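Local coordinates for protein ABC-type amino acid transport system, periplasmic component (Caldanaerobacter subterraneus subsp. tengcongensis MB4, PDB 4YMX) that binds arginine as the substrate-binding protein of an amino acid ABC transporter, at residues I67-A70 against N71-K75; K231-L234 against D235-E239; N238-I241 against K242-Q246. All blocks are in the same frame, centred on the assembly; numbering follows the deposited sequence.

Contact 1 of 3, residues I67-A70 against N71-K75; sequences IDIA and NAIAK
I67 and N71 meet one helical turn apart, through both backbone and side chain. The backbone bonds come first: N71 N donates to I67 O over 2.9 Å with an N-H...O angle of 157°, and the same four-residue step is repeated by A72 N on D68 O, I73 N on I69 O at 3.0 Å and A74 N on A70 O at 2.9 Å. I67 O also takes a second, weak bond from N71 ND2 at 3.3 Å, bent to 130°, so one carbonyl is reached by two donors of the same residue. N71 can do this because its first torsion (-86°) sets CG beside its own backbone N, with the amide turned back along the helix. The methyl I67 CG2 lies beside this amide, 3.6 Å from N71 ND2.

A water joins the polar side chains. It donates to D68 OD1 at 2.7 Å and accepts a weak bond from N71 ND2 at 2.9 Å. The other carboxylate oxygen, D68 OD2, is taken by W257 NE1 and by a salt bridge to K256 NZ.

The apolar pair is I69 and I73: I69 CG2 meets I73 CD1 at 4.1 Å, the two isoleucines slanting across each other. I67, A70 and A74 face strands 38-43 and 80-85; A72 and I73 face helix 231-247. In chain order helix 65-77 leads into strand 80-85, which lies parallel beside 38-43 in the sheet; it is the helix of a beta-alpha-beta crossover whose connection also holds the antiparallel strands between 46 and 63, in an alpha/beta lobe of the type II solute-binding fold.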
loop_
_atom_site.group_PDB
_atom_site.type_symbol
_atom_site.label_atom_id
_atom_site.label_comp_id
_atom_site.label_asym_id
_atom_site.label_seq_id
_atom_site.Cartn_x
_atom_site.Cartn_y
_atom_site.Cartn_z
ATOM N N ILE A 67 5.696 1.706 -9.108
ATOM C CA ILE A 67 6.652 2.553 -9.819
ATOM C C ILE A 67 6.682 2.217 -11.314
ATOM O O ILE A 67 6.767 3.114 -12.155
ATOM C CB ILE A 67 8.065 2.450 -9.235
ATOM C CG1 ILE A 67 8.039 2.687 -7.725
ATOM C CG2 ILE A 67 9.004 3.430 -9.936
ATOM C CD1 ILE A 67 7.298 3.925 -7.283
ATOM N N ASP A 68 6.597 0.934 -11.649
ATOM C CA ASP A 68 6.515 0.560 -13.053
ATOM C C ASP A 68 5.268 1.150 -13.700
ATOM O O ASP A 68 5.318 1.621 -14.841
ATOM C CB ASP A 68 6.564 -0.953 -13.226
ATOM C CG ASP A 68 7.926 -1.532 -12.895
ATOM O OD1 ASP A 68 8.900 -0.765 -12.716
ATOM O OD2 ASP A 68 8.021 -2.773 -12.814
ATOM N N ILE A 69 4.155 1.155 -12.972
ATOM C CA ILE A 69 2.929 1.740 -13.507
ATOM C C ILE A 69 3.117 3.249 -13.687
ATOM O O ILE A 69 2.741 3.821 -14.718
ATOM C CB ILE A 69 1.716 1.441 -12.597
ATOM C CG1 ILE A 69 1.423 -0.063 -12.614
ATOM C CG2 ILE A 69 0.498 2.240 -13.030
ATOM C CD1 ILE A 69 0.357 -0.506 -11.624
ATOM N N ALA A 70 3.717 3.893 -12.688
ATOM C CA ALA A 70 3.991 5.327 -12.776
ATOM C C ALA A 70 4.843 5.668 -13.977
ATOM O O ALA A 70 4.585 6.660 -14.672
ATOM C CB ALA A 70 4.670 5.795 -11.542
ATOM N N ASN A 71 5.861 4.856 -14.233
ATOM C CA ASN A 71 6.715 5.125 -15.376
ATOM C C ASN A 71 5.994 4.923 -16.703
ATOM O O ASN A 71 6.272 5.644 -17.667
ATOM C CB ASN A 71 8.030 4.355 -15.287
ATOM C CG ASN A 71 9.064 5.106 -14.488
ATOM O OD1 ASN A 71 9.507 6.185 -14.885
ATOM N ND2 ASN A 71 9.453 4.548 -13.357
ATOM N N ALA A 72 5.036 4.002 -16.740
ATOM C CA ALA A 72 4.227 3.826 -17.944
ATOM C C ALA A 72 3.372 5.070 -18.185
ATOM O O ALA A 72 3.196 5.512 -19.327
ATOM C CB ALA A 72 3.350 2.576 -17.838
ATOM N N ILE A 73 2.852 5.649 -17.104
ATOM C CA ILE A 73 2.056 6.864 -17.204
ATOM C C ILE A 73 2.923 8.030 -17.675
ATOM O O ILE A 73 2.530 8.785 -18.577
ATOM C CB ILE A 73 1.388 7.198 -15.850
ATOM C CG1 ILE A 73 0.328 6.146 -15.504
ATOM C CG2 ILE A 73 0.802 8.624 -15.854
ATOM C CD1 ILE A 73 -0.118 6.189 -14.042
ATOM N N ALA A 74 4.105 8.176 -17.072
ATOM C CA ALA A 74 5.018 9.255 -17.446
ATOM C C ALA A 74 5.405 9.143 -18.917
ATOM O O ALA A 74 5.505 10.159 -19.609
ATOM C CB ALA A 74 6.247 9.240 -16.573
ATOM N N LYS A 75 5.614 7.918 -19.393
ATOM C CA LYS A 75 5.999 7.700 -20.787
ATOM C C LYS A 75 4.884 8.037 -21.773
ATOM O O LYS A 75 5.146 8.624 -22.834
ATOM C CB LYS A 75 6.538 6.288 -20.997
ATOM C CG LYS A 75 7.938 6.121 -20.435
ATOM C CD LYS A 75 8.645 4.902 -21.005
ATOM C CE LYS A 75 9.930 4.608 -20.246
ATOM N NZ LYS A 75 9.829 3.319 -19.506
HETATM O O HOH W 1 9.881 1.700 -13.374
#

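Contact 2 of 3, residues K231-L234 against D235-E239; sequences KSLL and DVVNE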
loop_
_atom_site.group_PDB
_atom_site.type_symbol
_atom_site.label_atom_id
_atom_site.label_comp_id
_atom_site.label_asym_id
_atom_site.label_seq_id
_atom_site.Cartn_x
_atom_site.Cartn_y
_atom_site.Cartn_z
ATOM N N LYS A 231 -9.637 15.572 -14.578
ATOM C CA LYS A 231 -10.092 14.569 -15.529
ATOM C C LYS A 231 -9.052 14.266 -16.589
ATOM O O LYS A 231 -8.932 13.120 -17.025
ATOM C CB LYS A 231 -11.395 15.020 -16.205
ATOM C CG LYS A 231 -11.920 14.025 -17.220
ATOM C CD LYS A 231 -12.987 14.626 -18.115
ATOM C CE LYS A 231 -14.297 14.785 -17.389
ATOM N NZ LYS A 231 -14.779 13.493 -16.842
ATOM N N SER A 232 -8.305 15.281 -17.017
ATOM C CA SER A 232 -7.303 15.082 -18.058
ATOM C C SER A 232 -6.310 14.006 -17.640
ATOM O O SER A 232 -6.040 13.072 -18.395
ATOM C CB SER A 232 -6.573 16.386 -18.360
ATOM O OG SER A 232 -5.660 16.210 -19.424
ATOM N N LEU A 233 -5.794 14.115 -16.418
ATOM C CA LEU A 233 -4.830 13.138 -15.931
ATOM C C LEU A 233 -5.496 11.801 -15.633
ATOM O O LEU A 233 -4.936 10.744 -15.956
ATOM C CB LEU A 233 -4.095 13.656 -14.692
ATOM C CG LEU A 233 -3.053 12.676 -14.134
ATOM C CD1 LEU A 233 -2.049 12.281 -15.218
ATOM C CD2 LEU A 233 -2.346 13.305 -12.933
ATOM N N LEU A 234 -6.681 11.835 -15.032
ATOM C CA LEU A 234 -7.402 10.607 -14.719
ATOM C C LEU A 234 -7.658 9.775 -15.972
ATOM O O LEU A 234 -7.479 8.558 -15.962
ATOM C CB LEU A 234 -8.725 10.915 -14.017
ATOM C CG LEU A 234 -9.515 9.681 -13.575
ATOM C CD1 LEU A 234 -8.679 8.837 -12.628
ATOM C CD2 LEU A 234 -10.825 10.107 -12.921
ATOM N N ASP A 235 -8.048 10.432 -17.060
ATOM C CA ASP A 235 -8.341 9.713 -18.295
ATOM C C ASP A 235 -7.094 9.041 -18.857
ATOM O O ASP A 235 -7.152 7.886 -19.298
ATOM C CB ASP A 235 -8.973 10.641 -19.337
ATOM C CG ASP A 235 -10.435 10.934 -19.054
ATOM O OD1 ASP A 235 -11.046 10.253 -18.202
ATOM O OD2 ASP A 235 -10.980 11.857 -19.697
ATOM N N VAL A 236 -5.970 9.753 -18.833
ATOM C CA VAL A 236 -4.700 9.167 -19.252
ATOM C C VAL A 236 -4.319 7.974 -18.372
ATOM O O VAL A 236 -3.898 6.935 -18.888
ATOM C CB VAL A 236 -3.553 10.205 -19.270
ATOM C CG1 VAL A 236 -2.213 9.523 -19.499
ATOM C CG2 VAL A 236 -3.807 11.273 -20.349
ATOM N N VAL A 237 -4.473 8.114 -17.058
ATOM C CA VAL A 237 -4.143 7.023 -16.148
ATOM C C VAL A 237 -4.992 5.793 -16.460
ATOM O O VAL A 237 -4.469 4.671 -16.548
ATOM C CB VAL A 237 -4.294 7.438 -14.663
ATOM C CG1 VAL A 237 -4.172 6.221 -13.739
ATOM C CG2 VAL A 237 -3.244 8.468 -14.304
ATOM N N ASN A 238 -6.270 5.978 -16.641
ATOM C CA ASN A 238 -7.140 4.871 -16.951
ATOM C C ASN A 238 -6.816 4.237 -18.278
ATOM O O ASN A 238 -6.864 3.065 -18.379
ATOM C CB ASN A 238 -8.608 5.286 -16.913
ATOM C CG ASN A 238 -9.168 5.305 -15.530
ATOM O OD1 ASN A 238 -8.726 4.604 -14.669
ATOM N ND2 ASN A 238 -10.171 6.081 -15.354
ATOM N N GLU A 239 -6.466 5.047 -19.264
ATOM C CA GLU A 239 -6.031 4.521 -20.558
ATOM C C GLU A 239 -4.755 3.689 -20.431
ATOM O O GLU A 239 -4.628 2.633 -21.050
ATOM C CB GLU A 239 -5.816 5.660 -21.567
ATOM C CG GLU A 239 -7.090 6.368 -22.024
ATOM C CD GLU A 239 -6.809 7.566 -22.921
ATOM O OE1 GLU A 239 -5.793 7.547 -23.649
ATOM O OE2 GLU A 239 -7.601 8.532 -22.892
#
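D235 N, V237 N and N238 N each bond to the carbonyl four residues back, K231 O, L233 O and L234 O, the step of an alpha-helix, and lengths of 2.8 to 2.9 Å with N-H...O angles of 160° or more show it to be regular; only V236 N on S232 O, at 3.3 Å, is weak.

On the outer side K231 and D235 pass at a slant. The aliphatic part of the lysine does the touching: K231 CG is 3.4 Å from D235 OD2, and the chain then bends at its third and fourth torsions. The opposite charges may still attract weakly, but with K231 NZ 5.0 Å from D235 OD2 they form no salt bridge.

L233 and V237 are the buried apolar pair. L233 CD1 meets V237 CG2 at 4.1 Å; this valine methyl stands beside its own backbone N and thus also lies 3.3 Å from L233 O. L234 and N238 make a separate, mixed pair, running side by side with the leucine CG 4.1 Å from N238 ND2. The amide is held from its other end, since N238 OD1 accepts a hydrogen bond from D121 N.

L233 and V237 wedge between helix 65-77, through L77 and I73 respectively, and strand 222-227, through V226 and V224. L234 and N238 border strand 117-124, and V236 packs against K76 and L77 of helix 65-77.

Contact 3 of 3, residues N238-I241 against K242-Q246; sequences NEVI and KELKQ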
loop_
_atom_site.group_PDB
_atom_site.type_symbol
_atom_site.label_atom_id
_atom_site.label_comp_id
_atom_site.label_asym_id
_atom_site.label_seq_id
_atom_site.Cartn_x
_atom_site.Cartn_y
_atom_site.Cartn_z
ATOM N N ASN A 238 -6.270 5.978 -16.641
ATOM C CA ASN A 238 -7.140 4.871 -16.951
ATOM C C ASN A 238 -6.816 4.237 -18.278
ATOM O O ASN A 238 -6.864 3.065 -18.379
ATOM C CB ASN A 238 -8.608 5.286 -16.913
ATOM C CG ASN A 238 -9.168 5.305 -15.530
ATOM O OD1 ASN A 238 -8.726 4.604 -14.669
ATOM N ND2 ASN A 238 -10.171 6.081 -15.354
ATOM N N GLU A 239 -6.466 5.047 -19.264
ATOM C CA GLU A 239 -6.031 4.521 -20.558
ATOM C C GLU A 239 -4.755 3.689 -20.431
ATOM O O GLU A 239 -4.628 2.633 -21.050
ATOM C CB GLU A 239 -5.816 5.660 -21.567
ATOM C CG GLU A 239 -7.090 6.368 -22.024
ATOM C CD GLU A 239 -6.809 7.566 -22.921
ATOM O OE1 GLU A 239 -5.793 7.547 -23.649
ATOM O OE2 GLU A 239 -7.601 8.532 -22.892
ATOM N N VAL A 240 -3.804 4.166 -19.637
ATOM C CA VAL A 240 -2.534 3.457 -19.474
ATOM C C VAL A 240 -2.735 2.128 -18.754
ATOM O O VAL A 240 -2.173 1.110 -19.162
ATOM C CB VAL A 240 -1.494 4.330 -18.731
ATOM C CG1 VAL A 240 -0.294 3.498 -18.299
ATOM C CG2 VAL A 240 -1.070 5.497 -19.620
ATOM N N ILE A 241 -3.546 2.130 -17.698
ATOM C CA ILE A 241 -3.854 0.884 -16.997
ATOM C C ILE A 241 -4.517 -0.108 -17.950
ATOM O O ILE A 241 -4.138 -1.277 -17.996
ATOM C CB ILE A 241 -4.743 1.113 -15.768
ATOM C CG1 ILE A 241 -3.976 1.928 -14.727
ATOM C CG2 ILE A 241 -5.203 -0.227 -15.178
ATOM C CD1 ILE A 241 -4.842 2.415 -13.583
ATOM N N LYS A 242 -5.485 0.363 -18.727
ATOM C CA LYS A 242 -6.139 -0.507 -19.705
ATOM C C LYS A 242 -5.144 -1.033 -20.733
ATOM O O LYS A 242 -5.142 -2.228 -21.051
ATOM C CB LYS A 242 -7.301 0.225 -20.383
ATOM C CG LYS A 242 -8.639 -0.007 -19.702
ATOM C CD LYS A 242 -9.801 0.401 -20.605
ATOM C CE LYS A 242 -11.149 0.088 -19.961
ATOM N NZ LYS A 242 -11.487 -1.364 -19.998
ATOM N N GLU A 243 -4.286 -0.167 -21.262
ATOM C CA GLU A 243 -3.335 -0.626 -22.271
ATOM C C GLU A 243 -2.288 -1.585 -21.700
ATOM O O GLU A 243 -1.883 -2.532 -22.375
ATOM C CB GLU A 243 -2.688 0.554 -23.002
ATOM C CG GLU A 243 -1.658 0.169 -24.062
ATOM C CD GLU A 243 -2.231 -0.637 -25.227
ATOM O OE1 GLU A 243 -1.418 -1.090 -26.054
ATOM O OE2 GLU A 243 -3.471 -0.813 -25.329
ATOM N N LEU A 244 -1.864 -1.363 -20.459
ATOM C CA LEU A 244 -0.977 -2.325 -19.806
ATOM C C LEU A 244 -1.635 -3.701 -19.779
ATOM O O LEU A 244 -1.026 -4.706 -20.156
ATOM C CB LEU A 244 -0.646 -1.882 -18.373
ATOM C CG LEU A 244 0.316 -0.706 -18.223
ATOM C CD1 LEU A 244 0.399 -0.290 -16.756
ATOM C CD2 LEU A 244 1.695 -1.051 -18.771
ATOM N N LYS A 245 -2.890 -3.738 -19.355
ATOM C CA LYS A 245 -3.612 -5.002 -19.253
ATOM C C LYS A 245 -3.828 -5.656 -20.611
ATOM O O LYS A 245 -3.650 -6.868 -20.767
ATOM C CB LYS A 245 -4.959 -4.805 -18.553
ATOM C CG LYS A 245 -4.858 -4.529 -17.049
ATOM C CD LYS A 245 -6.236 -4.234 -16.494
ATOM C CE LYS A 245 -6.197 -4.025 -14.989
ATOM N NZ LYS A 245 -7.510 -3.498 -14.501
ATOM N N GLN A 246 -4.187 -4.854 -21.602
ATOM C CA GLN A 246 -4.581 -5.406 -22.892
ATOM C C GLN A 246 -3.402 -5.735 -23.799
ATOM O O GLN A 246 -3.560 -6.490 -24.752
ATOM C CB GLN A 246 -5.562 -4.448 -23.569
ATOM C CG GLN A 246 -6.877 -4.337 -22.797
ATOM C CD GLN A 246 -7.783 -3.239 -23.312
ATOM O OE1 GLN A 246 -7.385 -2.428 -24.145
ATOM N NE2 GLN A 246 -9.025 -3.226 -22.831
#
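L244 N donates to V240 O over 2.8 Å at an N-H...O angle of 163°, as short as the bond from E243 N to E239 O. With K242 N on N238 O and K245 N on I241 O, both 3.1 Å, these are the four-residue steps of an alpha-helix, here the C-terminal half of helix 231-247 in one alpha/beta lobe of the type II solute-binding fold. The slightly longer outer pair remains straight, so the helix shows no break across N238-Q246.

V240 and L244 form the buried apolar pair that faces helix 65-77. The first torsion of L244 (-73°) places CG anti to the carbonyl carbon, and this brings L244 CG to 3.2 Å from V240 O, close packing of a carbon against the same oxygen that its backbone N-H uses. From there L244 CD1 reaches V240 CG1 at 4.1 Å, the two side chains lying alongside one another. Both also touch A72 of helix 65-77, and L244 continues onto E249 and Y250 of helix 249-258, at the meeting of three helices. Shortening L244 to an alanine here removes CG and both methyls, which would probably open a gap between V240 CG1, A72 and Y250 and slacken the fit of the neighbouring helices.

A different face carries I241 and K245, which run in the same direction. I241 also packs on S120 and Y123 of strand 117-124. The lysine is extended beyond CG, so its methylenes follow the isoleucine while its amino group moves on to the strand: K245 NZ donates to L122 O, and K245 CE rests 3.9 Å from I241 CG2.

How the contacts relate
Contacts 2 and 3 are successive parts of helix 231-247, sharing N238 and E239, with centres about 10 Å apart. Contact 1, on helix 65-77, packs against both. Its centre is about 13 Å from that of contact 2, which it touches where I73 CD1 meets V237 CG2 at 3.9 Å, and about 11 Å from that of contact 3, where A72 CB meets V240 CG1 at 3.8 Å. I73 therefore bridges to both, since its CG1 also lies 3.9 Å from V240 CG1. I67, in contact 1, has its side chain about 9 Å from the bound arginine and is not one of its pocket residues.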